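Local atomic coordinates of N-deoxyribosyltransferase (Bacillus psychrosaccharolyticus, PDB entry 6EVS), a protein that catalyses the transfer of the 2-deoxyribosyl group between nucleobases, a reaction suited to the enzymatic synthesis of modified nucleosides. Residues A2-A7 with L29-F34. Sequence-based numbering, arbitrary orientation.
Sequences AKIYLA and LGHTVF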
loop_
_atom_site.group_PDB
_atom_site.type_symbol
_atom_site.label_atom_id
_atom_site.label_comp_id
_atom_site.label_asym_id
_atom_site.label_seq_id
_atom_site.Cartn_x
_atom_site.Cartn_y
_atom_site.Cartn_z
ATOM N N ALA A 2 -17.536 -2.028 15.142
ATOM C CA ALA A 2 -16.262 -2.015 14.437
ATOM C C ALA A 2 -15.246 -2.918 15.142
ATOM O O ALA A 2 -15.356 -3.147 16.352
ATOM C CB ALA A 2 -15.720 -0.592 14.347
ATOM N N LYS A 3 -14.273 -3.428 14.383
ATOM C CA LYS A 3 -13.104 -4.074 14.962
ATOM C C LYS A 3 -12.078 -3.000 15.311
ATOM O O LYS A 3 -11.772 -2.128 14.485
ATOM C CB LYS A 3 -12.500 -5.096 13.993
ATOM C CG LYS A 3 -13.507 -6.089 13.418
ATOM C CD LYS A 3 -12.835 -7.065 12.442
ATOM C CE LYS A 3 -12.979 -6.640 10.988
ATOM N NZ LYS A 3 -12.156 -7.495 10.057
ATOM N N ILE A 4 -11.557 -3.049 16.536
ATOM C CA ILE A 4 -10.703 -1.982 17.044
ATOM C C ILE A 4 -9.419 -2.582 17.592
ATOM O O ILE A 4 -9.463 -3.517 18.400
ATOM C CB ILE A 4 -11.411 -1.160 18.133
ATOM C CG1 ILE A 4 -12.661 -0.458 17.563
ATOM C CG2 ILE A 4 -10.420 -0.166 18.753
ATOM C CD1 ILE A 4 -13.403 0.408 18.624
ATOM N N TYR A 5 -8.278 -2.048 17.149
ATOM C CA TYR A 5 -6.998 -2.388 17.756
ATOM C C TYR A 5 -6.682 -1.381 18.850
ATOM O O TYR A 5 -6.562 -0.186 18.560
ATOM C CB TYR A 5 -5.889 -2.376 16.707
ATOM C CG TYR A 5 -4.548 -2.868 17.223
ATOM C CD1 TYR A 5 -4.186 -4.220 17.110
ATOM C CD2 TYR A 5 -3.640 -1.994 17.826
ATOM C CE1 TYR A 5 -2.944 -4.683 17.600
ATOM C CE2 TYR A 5 -2.414 -2.443 18.300
ATOM C CZ TYR A 5 -2.073 -3.783 18.198
ATOM O OH TYR A 5 -0.836 -4.190 18.652
ATOM N N LEU A 6 -6.477 -1.858 20.084
ATOM C CA LEU A 6 -6.241 -0.940 21.213
ATOM C C LEU A 6 -4.735 -0.769 21.371
ATOM O O LEU A 6 -4.051 -1.655 21.900
ATOM C CB LEU A 6 -6.899 -1.481 22.474
ATOM C CG LEU A 6 -6.716 -0.691 23.762
ATOM C CD1 LEU A 6 -7.163 0.757 23.542
ATOM C CD2 LEU A 6 -7.518 -1.367 24.855
ATOM N N ALA A 7 -4.200 0.350 20.878
ATOM C CA ALA A 7 -2.767 0.640 20.969
ATOM C C ALA A 7 -2.475 1.429 22.251
ATOM O O ALA A 7 -2.817 2.611 22.358
ATOM C CB ALA A 7 -2.277 1.423 19.752
ATOM N N LEU A 29 -19.821 -0.819 24.123
ATOM C CA LEU A 29 -20.442 -0.226 22.948
ATOM C C LEU A 29 -20.695 -1.250 21.845
ATOM O O LEU A 29 -21.264 -0.891 20.809
ATOM C CB LEU A 29 -19.568 0.919 22.425
ATOM C CG LEU A 29 -19.539 2.185 23.296
ATOM C CD1 LEU A 29 -18.380 3.094 22.899
ATOM C CD2 LEU A 29 -20.870 2.942 23.243
ATOM N N GLY A 30 -20.309 -2.510 22.047
ATOM C CA GLY A 30 -20.533 -3.562 21.076
ATOM C C GLY A 30 -19.379 -3.829 20.134
ATOM O O GLY A 30 -19.509 -4.690 19.252
ATOM N N HIS A 31 -18.252 -3.141 20.301
ATOM C CA HIS A 31 -17.138 -3.296 19.380
ATOM C C HIS A 31 -16.320 -4.536 19.724
ATOM O O HIS A 31 -16.322 -5.017 20.860
ATOM C CB HIS A 31 -16.252 -2.050 19.407
ATOM C CG HIS A 31 -16.978 -0.795 19.029
ATOM N ND1 HIS A 31 -17.464 -0.568 17.755
ATOM C CD2 HIS A 31 -17.320 0.291 19.763
ATOM C CE1 HIS A 31 -18.064 0.608 17.720
ATOM N NE2 HIS A 31 -17.991 1.149 18.925
ATOM N N THR A 32 -15.612 -5.050 18.720
ATOM C CA THR A 32 -14.707 -6.180 18.898
ATOM C C THR A 32 -13.306 -5.607 19.053
ATOM O O THR A 32 -12.763 -5.021 18.115
ATOM C CB THR A 32 -14.788 -7.157 17.721
ATOM O OG1 THR A 32 -16.124 -7.655 17.609
ATOM C CG2 THR A 32 -13.844 -8.328 17.950
ATOM N N VAL A 33 -12.731 -5.748 20.241
ATOM C CA VAL A 33 -11.487 -5.076 20.582
ATOM C C VAL A 33 -10.383 -6.108 20.720
ATOM O O VAL A 33 -10.499 -7.044 21.524
ATOM C CB VAL A 33 -11.629 -4.271 21.882
ATOM C CG1 VAL A 33 -10.319 -3.561 22.192
ATOM C CG2 VAL A 33 -12.795 -3.303 21.754
ATOM N N PHE A 34 -9.292 -5.923 19.973
ATOM C CA PHE A 34 -8.066 -6.682 20.218
ATOM C C PHE A 34 -7.198 -5.888 21.186
ATOM O O PHE A 34 -6.773 -4.771 20.867
ATOM C CB PHE A 34 -7.289 -6.958 18.930
ATOM C CG PHE A 34 -5.990 -7.705 19.151
ATOM C CD1 PHE A 34 -5.979 -9.091 19.213
ATOM C CD2 PHE A 34 -4.788 -7.018 19.296
ATOM C CE1 PHE A 34 -4.781 -9.804 19.386
ATOM C CE2 PHE A 34 -3.585 -7.710 19.504
ATOM C CZ PHE A 34 -3.583 -9.120 19.542
#
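Ile4, Phe34 and His31 have the largest areas buried where residues 2-7 meet residues 29-34, and they offer a worked example of how parallel strands are joined by backbone and side chain together. The backbone of Ile4 faces its neighbour with both polar groups: its N donates to Thr32 O at 2.8 Å, and its O accepts from Phe34 N at 2.9 Å, the donor lying close to the carbonyl axis. Thr32 N to Ala2 O and Leu6 N to Phe34 O complete the zigzag, and the strand axes come within 4.7 Å at their closest, running 28° from parallel.

On the face shared by Ile4 and Val33, chi1 of -62° sets CG1 of Ile4 anti to its carbonyl carbon, and the extended chain carries CD1 over one face of the His31 imidazole, a CH-pi contact with CD1 4.2 Å from the ring centroid. The edge of the same ring has a different task: ND1 accepts a 3.0 Å bond from Ala2 N, which lies almost exactly in the ring plane. One bond at the edge and one methyl over a face together probably limit the turning of the imidazole, which the ring of Phe129 also meets.

On the other face, Phe34 and Tyr5 point the same way, each CG anti to its backbone N. Their rings lie side by side, planes 21° apart but slid so far that they barely overlap, with Tyr5 CE1 3.4 Å from Phe34 CD2. Tyr5 OH bonds to Glu85, and His62 stacks on Phe34.

Both strands belong to a beta-alpha-beta unit whose crossover, helix 13-28, covers Leu6 and Val33; helix 49-65 packs against Tyr5 and Phe34 on the opposite face. Strand 32-34 is outermost in this chain's parallel sheet, while strand 3-7 continues through backbone bonds to strand 68-72.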